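Local coordinates for protein Rad2p (Saccharomyces cerevisiae, PDB 4Q0Z) that cuts single-stranded DNA as a magnesium-dependent endonuclease and is essential for the incision step of excision repair of damaged DNA, at residues Leu21-Met26 with Gly68-Phe73; Val49-Ile54 with Thr345-Pro350; Lys202-Met207 with Val214-Ala219. One frame throughout, in Å; residues are numbered along the deposited sequence.

The chain holds the N-domain and I-domain of a longer protein, and contacts 1 and 3 sit in the mixed sheet these share. Contact 1 pairs strands 25-29 and 70-75, contact 3 is the hairpin of strands 203-205 and 213-217, and strand 187-189 runs between them. Their centres are 14 Å apart, and they touch where M26 CE packs 3.5 Å from Y204 CE1. The centre of contact 2, where helix 52-66 begins beside the end of helix 336-347, is 25 Å from that of contact 1 and 31 Å from that of contact 3. Contact 2 alternates with contact 1 along the chain and encloses contact 3, so the late helix packs on the N-domain.

Contact 1. Residues Leu21-Met26 with Gly68-Phe73; sequences LEDKRM and GIRPVF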
loop_
_atom_site.group_PDB
_atom_site.type_symbol
_atom_site.label_atom_id
_atom_site.label_comp_id
_atom_site.label_asym_id
_atom_site.label_seq_id
_atom_site.Cartn_x
_atom_site.Cartn_y
_atom_site.Cartn_z
ATOM N N LEU A 21 18.291 -33.875 -8.192
ATOM C CA LEU A 21 19.340 -33.132 -8.892
ATOM C C LEU A 21 20.680 -33.822 -8.890
ATOM O O LEU A 21 21.665 -33.275 -9.387
ATOM C CB LEU A 21 19.474 -31.710 -8.344
ATOM C CG LEU A 21 18.154 -30.942 -8.470
ATOM C CD1 LEU A 21 18.317 -29.483 -8.121
ATOM C CD2 LEU A 21 17.574 -31.100 -9.864
ATOM N N GLU A 22 20.710 -35.030 -8.350
ATOM C CA GLU A 22 21.948 -35.773 -8.252
ATOM C C GLU A 22 22.643 -35.847 -9.602
ATOM O O GLU A 22 22.004 -36.096 -10.626
ATOM C CB GLU A 22 21.683 -37.167 -7.686
ATOM C CG GLU A 22 22.939 -37.991 -7.511
ATOM C CD GLU A 22 22.703 -39.267 -6.738
ATOM O OE1 GLU A 22 23.638 -40.093 -6.647
ATOM O OE2 GLU A 22 21.588 -39.431 -6.208
ATOM N N ASP A 23 23.947 -35.579 -9.593
ATOM C CA ASP A 23 24.798 -35.655 -10.787
ATOM C C ASP A 23 24.610 -34.576 -11.842
ATOM O O ASP A 23 25.355 -34.553 -12.812
ATOM C CB ASP A 23 24.712 -37.033 -11.433
ATOM C CG ASP A 23 25.633 -38.015 -10.776
ATOM O OD1 ASP A 23 26.796 -37.619 -10.535
ATOM O OD2 ASP A 23 25.193 -39.149 -10.476
ATOM N N LYS A 24 23.631 -33.695 -11.662
ATOM C CA LYS A 24 23.448 -32.576 -12.581
ATOM C C LYS A 24 24.577 -31.545 -12.476
ATOM O O LYS A 24 25.039 -31.208 -11.376
ATOM C CB LYS A 24 22.102 -31.898 -12.336
ATOM C CG LYS A 24 20.924 -32.605 -13.009
ATOM C CD LYS A 24 19.613 -31.852 -12.733
ATOM C CE LYS A 24 18.453 -32.338 -13.599
ATOM N NZ LYS A 24 18.535 -31.820 -14.997
ATOM N N ARG A 25 25.026 -31.069 -13.634
ATOM C CA ARG A 25 25.979 -29.963 -13.709
ATOM C C ARG A 25 25.188 -28.661 -13.587
ATOM O O ARG A 25 24.269 -28.409 -14.356
ATOM C CB ARG A 25 26.755 -30.011 -15.035
ATOM C CG ARG A 25 27.472 -31.345 -15.299
ATOM C CD ARG A 25 27.850 -31.527 -16.779
ATOM N NE ARG A 25 26.692 -31.405 -17.663
ATOM C CZ ARG A 25 26.744 -30.956 -18.915
ATOM N NH1 ARG A 25 27.901 -30.577 -19.447
ATOM N NH2 ARG A 25 25.633 -30.867 -19.635
ATOM N N MET A 26 25.530 -27.846 -12.602
ATOM C CA MET A 26 24.752 -26.662 -12.307
ATOM C C MET A 26 25.641 -25.438 -12.277
ATOM O O MET A 26 26.544 -25.362 -11.464
ATOM C CB MET A 26 24.082 -26.815 -10.939
ATOM C CG MET A 26 22.980 -27.857 -10.865
ATOM S SD MET A 26 21.490 -27.276 -11.674
ATOM C CE MET A 26 20.281 -28.306 -10.873
ATOM N N GLY A 68 24.854 -34.186 -4.322
ATOM C CA GLY A 68 25.604 -34.739 -5.439
ATOM C C GLY A 68 25.540 -33.884 -6.687
ATOM O O GLY A 68 25.677 -34.376 -7.816
ATOM N N ILE A 69 25.325 -32.591 -6.486
ATOM C CA ILE A 69 25.362 -31.653 -7.591
ATOM C C ILE A 69 26.805 -31.365 -7.971
ATOM O O ILE A 69 27.676 -31.304 -7.110
ATOM C CB ILE A 69 24.638 -30.354 -7.224
ATOM C CG1 ILE A 69 23.133 -30.619 -7.136
ATOM C CG2 ILE A 69 24.929 -29.271 -8.241
ATOM C CD1 ILE A 69 22.403 -29.694 -6.166
ATOM N N ARG A 70 27.058 -31.223 -9.269
ATOM C CA ARG A 70 28.373 -30.858 -9.762
ATOM C C ARG A 70 28.376 -29.400 -10.178
ATOM O O ARG A 70 28.023 -29.053 -11.293
ATOM C CB ARG A 70 28.760 -31.765 -10.929
ATOM C CG ARG A 70 28.960 -33.213 -10.491
ATOM C CD ARG A 70 29.530 -34.067 -11.613
ATOM N NE ARG A 70 28.510 -34.314 -12.623
ATOM C CZ ARG A 70 28.763 -34.454 -13.919
ATOM N NH1 ARG A 70 30.012 -34.363 -14.356
ATOM N NH2 ARG A 70 27.769 -34.679 -14.777
ATOM N N PRO A 71 28.779 -28.528 -9.269
ATOM C CA PRO A 71 28.557 -27.108 -9.538
ATOM C C PRO A 71 29.770 -26.496 -10.210
ATOM O O PRO A 71 30.917 -26.974 -10.050
ATOM C CB PRO A 71 28.403 -26.539 -8.136
ATOM C CG PRO A 71 29.344 -27.429 -7.274
ATOM C CD PRO A 71 29.380 -28.779 -7.944
ATOM N N VAL A 72 29.521 -25.453 -10.984
ATOM C CA VAL A 72 30.606 -24.600 -11.442
ATOM C C VAL A 72 30.217 -23.177 -11.076
ATOM O O VAL A 72 29.132 -22.703 -11.422
ATOM C CB VAL A 72 30.944 -24.766 -12.955
ATOM C CG1 VAL A 72 29.706 -24.811 -13.770
ATOM C CG2 VAL A 72 31.902 -23.632 -13.443
ATOM N N PHE A 73 31.096 -22.523 -10.327
ATOM C CA PHE A 73 30.793 -21.231 -9.742
ATOM C C PHE A 73 31.129 -20.123 -10.726
ATOM O O PHE A 73 32.146 -20.179 -11.412
ATOM C CB PHE A 73 31.565 -21.055 -8.437
ATOM C CG PHE A 73 30.858 -21.627 -7.231
ATOM C CD1 PHE A 73 30.487 -22.967 -7.192
ATOM C CD2 PHE A 73 30.578 -20.826 -6.126
ATOM C CE1 PHE A 73 29.832 -23.484 -6.087
ATOM C CE2 PHE A 73 29.925 -21.346 -5.019
ATOM C CZ PHE A 73 29.547 -22.673 -4.998
HETATM O O HOH W 1 27.921 -36.164 -8.472
#
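The guanidinium of R70 is covered on one face by the aliphatic part of R25, with R25 CG 3.4 Å from R70 NH2 and displaced toward the rim. At the edge sits the carbonyl oxygen of D23, only 3° out of the guanidinium plane and gripped side-on by two nitrogens, R70 NH2 at 3.1 Å and R70 NE at 3.2 Å. NH2 arrives almost in line with the C=O bond of D23, whereas NE comes from above the carbonyl plane. A bend at chi3 (-73°) turns R70 back to this oxygen. D23 OD1 stands clear of the plane of R70, so only its charge is felt there; it accepts a bond from a water that also donates to G68 O, which D23 N reaches at 2.8 Å. Past the type II beta turn from L21 to K24 a parallel ladder begins: R70 N donates to K24 O (2.9 Å), M26 N to R70 O and V72 N to M26 O. It joins neighbouring strands of the N-domain sheet, 25-29 carrying D29, probably a magnesium ligand. M26 CG rests 3.6 Å from I69 CG2. R25 forms a salt bridge to D186 and R70 a cation-pi contact with W331, which probably eases their closeness. G68 closes helix 52-66 with a Schellman motif, I69 and P71 pack on its L64, and L21 and M26 lean on Y204 of strand 203-205.

Contact 2. Residues Val49-Ile54 with Thr345-Pro350; sequences VKNSHI and TQLGWP
I54 and the last turn of helix 336-347 make the tight half of this contact, which joins that C-terminal end to the start of helix 52-66 in the N-domain. I54 CD1 crosses the Q346 chain at about a right angle, 3.5 Å from Q346 CB, and Q346 bends at chi2 (-65°) so that its OE1 also comes near this methyl. I54 and L347 run alongside each other with their ends pointing in opposite senses, I54 CG2 lying 3.8 Å from L347 CD1; F342 adds to the apolar packing on I54. The looser, more solvent-exposed side is mainly polar, with N51 CB against L347 CD2 (3.7 Å) as its apolar margin. N51 holds the N-cap position of helix 52-66, though its side chain makes no capping bond. Its ND2 forms instead a weak bond to Q346 O, of doubtful exact geometry. K50, itself exposed, folds over to place NZ 3.1 Å from N51 OD1, above the amide plane. An alanine in place of N51 would probably leave Q346 O without this donor and K50 NZ without its amide acceptor. The positive charge of K50 NZ beside N51 OD1 may polarise the amide, but one weak bond adds limited polar hold to an otherwise apolar contact.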
loop_
_atom_site.group_PDB
_atom_site.type_symbol
_atom_site.label_atom_id
_atom_site.label_comp_id
_atom_site.label_asym_id
_atom_site.label_seq_id
_atom_site.Cartn_x
_atom_site.Cartn_y
_atom_site.Cartn_z
ATOM N N VAL A 49 30.370 -10.064 11.318
ATOM C CA VAL A 49 31.268 -11.069 11.872
ATOM C C VAL A 49 32.340 -11.416 10.843
ATOM O O VAL A 49 32.060 -11.488 9.645
ATOM C CB VAL A 49 30.521 -12.329 12.358
ATOM C CG1 VAL A 49 29.030 -12.187 12.126
ATOM C CG2 VAL A 49 31.079 -13.586 11.712
ATOM N N LYS A 50 33.571 -11.584 11.319
ATOM C CA LYS A 50 34.721 -11.791 10.447
ATOM C C LYS A 50 34.628 -13.116 9.687
ATOM O O LYS A 50 34.130 -14.115 10.214
ATOM C CB LYS A 50 36.024 -11.708 11.262
ATOM C CG LYS A 50 37.289 -12.181 10.530
ATOM C CD LYS A 50 38.419 -11.147 10.587
ATOM C CE LYS A 50 39.745 -11.725 10.093
ATOM N NZ LYS A 50 39.722 -12.108 8.646
ATOM N N ASN A 51 35.084 -13.104 8.438
ATOM C CA ASN A 51 35.154 -14.317 7.629
ATOM C C ASN A 51 33.819 -15.021 7.376
ATOM O O ASN A 51 33.796 -16.243 7.230
ATOM C CB ASN A 51 36.158 -15.311 8.238
ATOM C CG ASN A 51 37.608 -14.922 7.979
ATOM O OD1 ASN A 51 37.902 -14.054 7.153
ATOM N ND2 ASN A 51 38.524 -15.577 8.680
ATOM N N SER A 52 32.712 -14.277 7.331
ATOM C CA SER A 52 31.418 -14.906 7.048
ATOM C C SER A 52 31.368 -15.467 5.625
ATOM O O SER A 52 30.652 -16.420 5.354
ATOM C CB SER A 52 30.250 -13.937 7.275
ATOM O OG SER A 52 30.350 -12.811 6.427
ATOM N N HIS A 53 32.138 -14.866 4.725
ATOM C CA HIS A 53 32.248 -15.362 3.369
ATOM C C HIS A 53 32.779 -16.799 3.342
ATOM O O HIS A 53 32.300 -17.625 2.568
ATOM C CB HIS A 53 33.095 -14.422 2.495
ATOM C CG HIS A 53 34.517 -14.276 2.939
ATOM N ND1 HIS A 53 34.868 -13.867 4.209
ATOM C CD2 HIS A 53 35.681 -14.456 2.267
ATOM C CE1 HIS A 53 36.186 -13.816 4.304
ATOM N NE2 HIS A 53 36.703 -14.166 3.138
ATOM N N ILE A 54 33.742 -17.109 4.201
ATOM C CA ILE A 54 34.260 -18.471 4.259
ATOM C C ILE A 54 33.231 -19.425 4.861
ATOM O O ILE A 54 32.951 -20.487 4.310
ATOM C CB ILE A 54 35.610 -18.523 4.982
ATOM C CG1 ILE A 54 36.667 -17.891 4.083
ATOM C CG2 ILE A 54 36.008 -19.967 5.323
ATOM C CD1 ILE A 54 37.853 -17.389 4.828
ATOM N N THR A 345 43.343 -22.396 9.303
ATOM C CA THR A 345 43.895 -21.069 9.100
ATOM C C THR A 345 42.852 -19.959 9.109
ATOM O O THR A 345 43.012 -18.968 9.821
ATOM C CB THR A 345 44.653 -21.013 7.774
ATOM O OG1 THR A 345 45.639 -22.047 7.754
ATOM C CG2 THR A 345 45.317 -19.674 7.599
ATOM N N GLN A 346 41.796 -20.107 8.310
ATOM C CA GLN A 346 40.815 -19.031 8.136
ATOM C C GLN A 346 39.814 -18.948 9.289
ATOM O O GLN A 346 39.329 -17.874 9.610
ATOM C CB GLN A 346 40.056 -19.186 6.817
ATOM C CG GLN A 346 40.931 -19.359 5.585
ATOM C CD GLN A 346 41.790 -18.149 5.264
ATOM O OE1 GLN A 346 41.420 -17.013 5.537
ATOM N NE2 GLN A 346 42.956 -18.396 4.677
ATOM N N LEU A 347 39.509 -20.078 9.918
ATOM C CA LEU A 347 38.469 -20.091 10.939
ATOM C C LEU A 347 38.873 -20.714 12.278
ATOM O O LEU A 347 38.072 -20.758 13.207
ATOM C CB LEU A 347 37.230 -20.806 10.416
ATOM C CG LEU A 347 36.523 -20.117 9.257
ATOM C CD1 LEU A 347 35.284 -20.883 8.918
ATOM C CD2 LEU A 347 36.171 -18.697 9.616
ATOM N N GLY A 348 40.099 -21.210 12.386
ATOM C CA GLY A 348 40.513 -21.816 13.629
ATOM C C GLY A 348 39.841 -23.132 13.946
ATOM O O GLY A 348 39.863 -23.573 15.092
ATOM N N TRP A 349 39.253 -23.775 12.947
ATOM C CA TRP A 349 38.656 -25.081 13.182
ATOM C C TRP A 349 39.759 -26.106 13.369
ATOM O O TRP A 349 40.666 -26.205 12.542
ATOM C CB TRP A 349 37.795 -25.530 11.998
ATOM C CG TRP A 349 36.508 -24.781 11.773
ATOM C CD1 TRP A 349 36.119 -23.608 12.347
ATOM C CD2 TRP A 349 35.443 -25.165 10.879
ATOM N NE1 TRP A 349 34.876 -23.241 11.872
ATOM C CE2 TRP A 349 34.439 -24.184 10.980
ATOM C CE3 TRP A 349 35.249 -26.248 10.007
ATOM C CZ2 TRP A 349 33.259 -24.242 10.234
ATOM C CZ3 TRP A 349 34.069 -26.311 9.273
ATOM C CH2 TRP A 349 33.090 -25.313 9.392
ATOM N N PRO A 350 39.689 -26.884 14.451
ATOM C CA PRO A 350 40.604 -28.026 14.554
ATOM C C PRO A 350 40.309 -29.015 13.438
ATOM O O PRO A 350 39.198 -29.040 12.895
ATOM C CB PRO A 350 40.243 -28.649 15.904
ATOM C CG PRO A 350 39.617 -27.545 16.674
ATOM C CD PRO A 350 38.900 -26.685 15.673
#

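Contact 3. Residues Lys202-Met207 with Val214-Ala219; sequences KIYKNM and VEFYDA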
loop_
_atom_site.group_PDB
_atom_site.type_symbol
_atom_site.label_atom_id
_atom_site.label_comp_id
_atom_site.label_asym_id
_atom_site.label_seq_id
_atom_site.Cartn_x
_atom_site.Cartn_y
_atom_site.Cartn_z
ATOM N N LYS A 202 15.809 -22.919 -17.372
ATOM C CA LYS A 202 16.119 -24.000 -16.437
ATOM C C LYS A 202 16.802 -23.438 -15.188
ATOM O O LYS A 202 17.949 -23.750 -14.864
ATOM C CB LYS A 202 16.980 -25.061 -17.105
ATOM C CG LYS A 202 16.298 -25.751 -18.258
ATOM C CD LYS A 202 17.220 -26.821 -18.848
ATOM C CE LYS A 202 16.431 -27.867 -19.636
ATOM N NZ LYS A 202 17.221 -28.486 -20.751
ATOM N N ILE A 203 16.051 -22.589 -14.508
ATOM C CA ILE A 203 16.529 -21.805 -13.415
ATOM C C ILE A 203 16.076 -22.490 -12.162
ATOM O O ILE A 203 14.911 -22.880 -12.046
ATOM C CB ILE A 203 15.917 -20.395 -13.482
ATOM C CG1 ILE A 203 16.289 -19.743 -14.813
ATOM C CG2 ILE A 203 16.397 -19.546 -12.341
ATOM C CD1 ILE A 203 17.786 -19.781 -15.061
ATOM N N TYR A 204 17.011 -22.662 -11.231
ATOM C CA TYR A 204 16.695 -23.228 -9.936
ATOM C C TYR A 204 16.833 -22.146 -8.876
ATOM O O TYR A 204 17.935 -21.704 -8.557
ATOM C CB TYR A 204 17.607 -24.404 -9.655
ATOM C CG TYR A 204 17.364 -25.575 -10.573
ATOM C CD1 TYR A 204 17.930 -25.620 -11.855
ATOM C CD2 TYR A 204 16.565 -26.645 -10.162
ATOM C CE1 TYR A 204 17.705 -26.706 -12.704
ATOM C CE2 TYR A 204 16.327 -27.723 -10.999
ATOM C CZ TYR A 204 16.907 -27.753 -12.260
ATOM O OH TYR A 204 16.670 -28.830 -13.063
ATOM N N LYS A 205 15.693 -21.729 -8.340
ATOM C CA LYS A 205 15.592 -20.555 -7.489
ATOM C C LYS A 205 15.424 -20.952 -6.033
ATOM O O LYS A 205 14.785 -21.955 -5.748
ATOM C CB LYS A 205 14.405 -19.707 -7.958
ATOM C CG LYS A 205 13.876 -18.697 -6.955
ATOM C CD LYS A 205 13.900 -17.296 -7.512
ATOM C CE LYS A 205 12.883 -16.418 -6.806
ATOM N NZ LYS A 205 12.797 -16.653 -5.349
ATOM N N ASN A 206 15.982 -20.145 -5.129
ATOM C CA ASN A 206 15.991 -20.420 -3.687
ATOM C C ASN A 206 16.736 -21.697 -3.287
ATOM O O ASN A 206 16.347 -22.375 -2.331
ATOM C CB ASN A 206 14.579 -20.460 -3.101
ATOM C CG ASN A 206 13.770 -19.213 -3.413
ATOM O OD1 ASN A 206 14.310 -18.154 -3.720
ATOM N ND2 ASN A 206 12.463 -19.340 -3.319
ATOM N N MET A 207 17.806 -22.020 -4.011
ATOM C CA MET A 207 18.620 -23.182 -3.682
ATOM C C MET A 207 19.123 -23.094 -2.249
ATOM O O MET A 207 19.159 -24.088 -1.543
ATOM C CB MET A 207 19.799 -23.320 -4.648
ATOM C CG MET A 207 20.719 -24.504 -4.342
ATOM S SD MET A 207 19.938 -26.109 -4.612
ATOM C CE MET A 207 19.496 -26.030 -6.325
ATOM N N VAL A 214 13.371 -26.813 -3.985
ATOM C CA VAL A 214 13.844 -25.678 -4.756
ATOM C C VAL A 214 12.785 -25.339 -5.831
ATOM O O VAL A 214 11.987 -26.190 -6.180
ATOM C CB VAL A 214 15.217 -26.029 -5.388
ATOM C CG1 VAL A 214 15.043 -26.904 -6.622
ATOM C CG2 VAL A 214 15.999 -24.802 -5.716
ATOM N N GLU A 215 12.750 -24.105 -6.333
ATOM C CA GLU A 215 11.778 -23.745 -7.368
ATOM C C GLU A 215 12.372 -23.713 -8.781
ATOM O O GLU A 215 13.353 -23.013 -9.041
ATOM C CB GLU A 215 11.114 -22.383 -7.066
ATOM C CG GLU A 215 10.148 -22.380 -5.879
ATOM C CD GLU A 215 9.698 -20.977 -5.456
ATOM O OE1 GLU A 215 9.954 -20.006 -6.203
ATOM O OE2 GLU A 215 9.093 -20.851 -4.367
ATOM N N PHE A 216 11.735 -24.429 -9.703
ATOM C CA PHE A 216 12.223 -24.546 -11.079
ATOM C C PHE A 216 11.431 -23.676 -12.078
ATOM O O PHE A 216 10.199 -23.682 -12.094
ATOM C CB PHE A 216 12.214 -26.017 -11.488
ATOM C CG PHE A 216 12.662 -26.273 -12.899
ATOM C CD1 PHE A 216 14.015 -26.450 -13.192
ATOM C CD2 PHE A 216 11.730 -26.389 -13.932
ATOM C CE1 PHE A 216 14.447 -26.723 -14.492
ATOM C CE2 PHE A 216 12.153 -26.642 -15.254
ATOM C CZ PHE A 216 13.509 -26.818 -15.530
ATOM N N TYR A 217 12.152 -22.922 -12.904
ATOM C CA TYR A 217 11.528 -22.052 -13.893
ATOM C C TYR A 217 12.171 -22.331 -15.229
ATOM O O TYR A 217 13.363 -22.656 -15.285
ATOM C CB TYR A 217 11.756 -20.580 -13.537
ATOM C CG TYR A 217 11.117 -20.118 -12.243
ATOM C CD1 TYR A 217 11.756 -20.311 -11.014
ATOM C CD2 TYR A 217 9.881 -19.462 -12.249
ATOM C CE1 TYR A 217 11.179 -19.889 -9.825
ATOM C CE2 TYR A 217 9.287 -19.026 -11.058
ATOM C CZ TYR A 217 9.942 -19.239 -9.859
ATOM O OH TYR A 217 9.345 -18.833 -8.694
ATOM N N ASP A 218 11.409 -22.204 -16.312
ATOM C CA ASP A 218 11.994 -22.322 -17.655
ATOM C C ASP A 218 11.268 -21.404 -18.650
ATOM O O ASP A 218 10.124 -21.011 -18.426
ATOM C CB ASP A 218 11.988 -23.775 -18.138
ATOM C CG ASP A 218 10.594 -24.256 -18.517
ATOM O OD1 ASP A 218 10.132 -23.898 -19.618
ATOM O OD2 ASP A 218 9.955 -24.975 -17.716
ATOM N N ALA A 219 11.945 -21.082 -19.747
ATOM C CA ALA A 219 11.469 -20.079 -20.691
ATOM C C ALA A 219 10.167 -20.488 -21.360
ATOM O O ALA A 219 9.302 -19.652 -21.598
ATOM C CB ALA A 219 12.536 -19.812 -21.761
HETATM O O HOH W 2 10.120 -17.301 -5.354
HETATM O O HOH W 3 11.347 -21.808 -2.128
#
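E215 OE1, linked through a water to K205 across the hairpin, is gripped twice: Y217 OH donates to it at 2.8 Å, on the anti side though tilted out of the carboxylate plane, and the water that accepts from K205 NZ donates to it. K205 NZ itself binds N206 OD1 at 2.7 Å, while N206 ND2 holds a second water that reaches E215 OE2 weakly. Beneath these ends the backbones form an antiparallel hairpin. K205 with E215 and I203 with Y217 are hydrogen-bonded pairs, K205 N meeting E215 O at 2.8 Å with an angle of 172°, and Y204 with F216 is the non-hydrogen-bonded pair between them. K202 and I203 both face Y217, the arrangement of a G1 beta bulge. On the face of Y204 and F216 the rings form a T-shaped stack: the edge of F216 meets one face of Y204, with centroids 4.9 Å apart, planes at 64° and F216 CD1 3.3 Å from Y204 CZ. F216 leans toward the neighbouring strand because its first torsion (chi1 179°) swings the ring away from the backbone N, which brings that edge over Y204. V214 CG1 completes the packing at the edge of the Y204 ring, 3.9 Å from Y204 CD2. On the other face K205 CB lies 3.7 Å from Y217 CE1, and W6 meets both residues, by a cation-pi contact with K205. D218, at the N-cap position of helix 219-226, caps a backbone N with its side chain and bonds S221 OG. K205 NZ forms a salt bridge to a phosphate of the bound DNA, consistent with a lysine positioned for backbone contact; the N206 amide and the water-linked E215 are likely to hold its position and stabilise its positive charge.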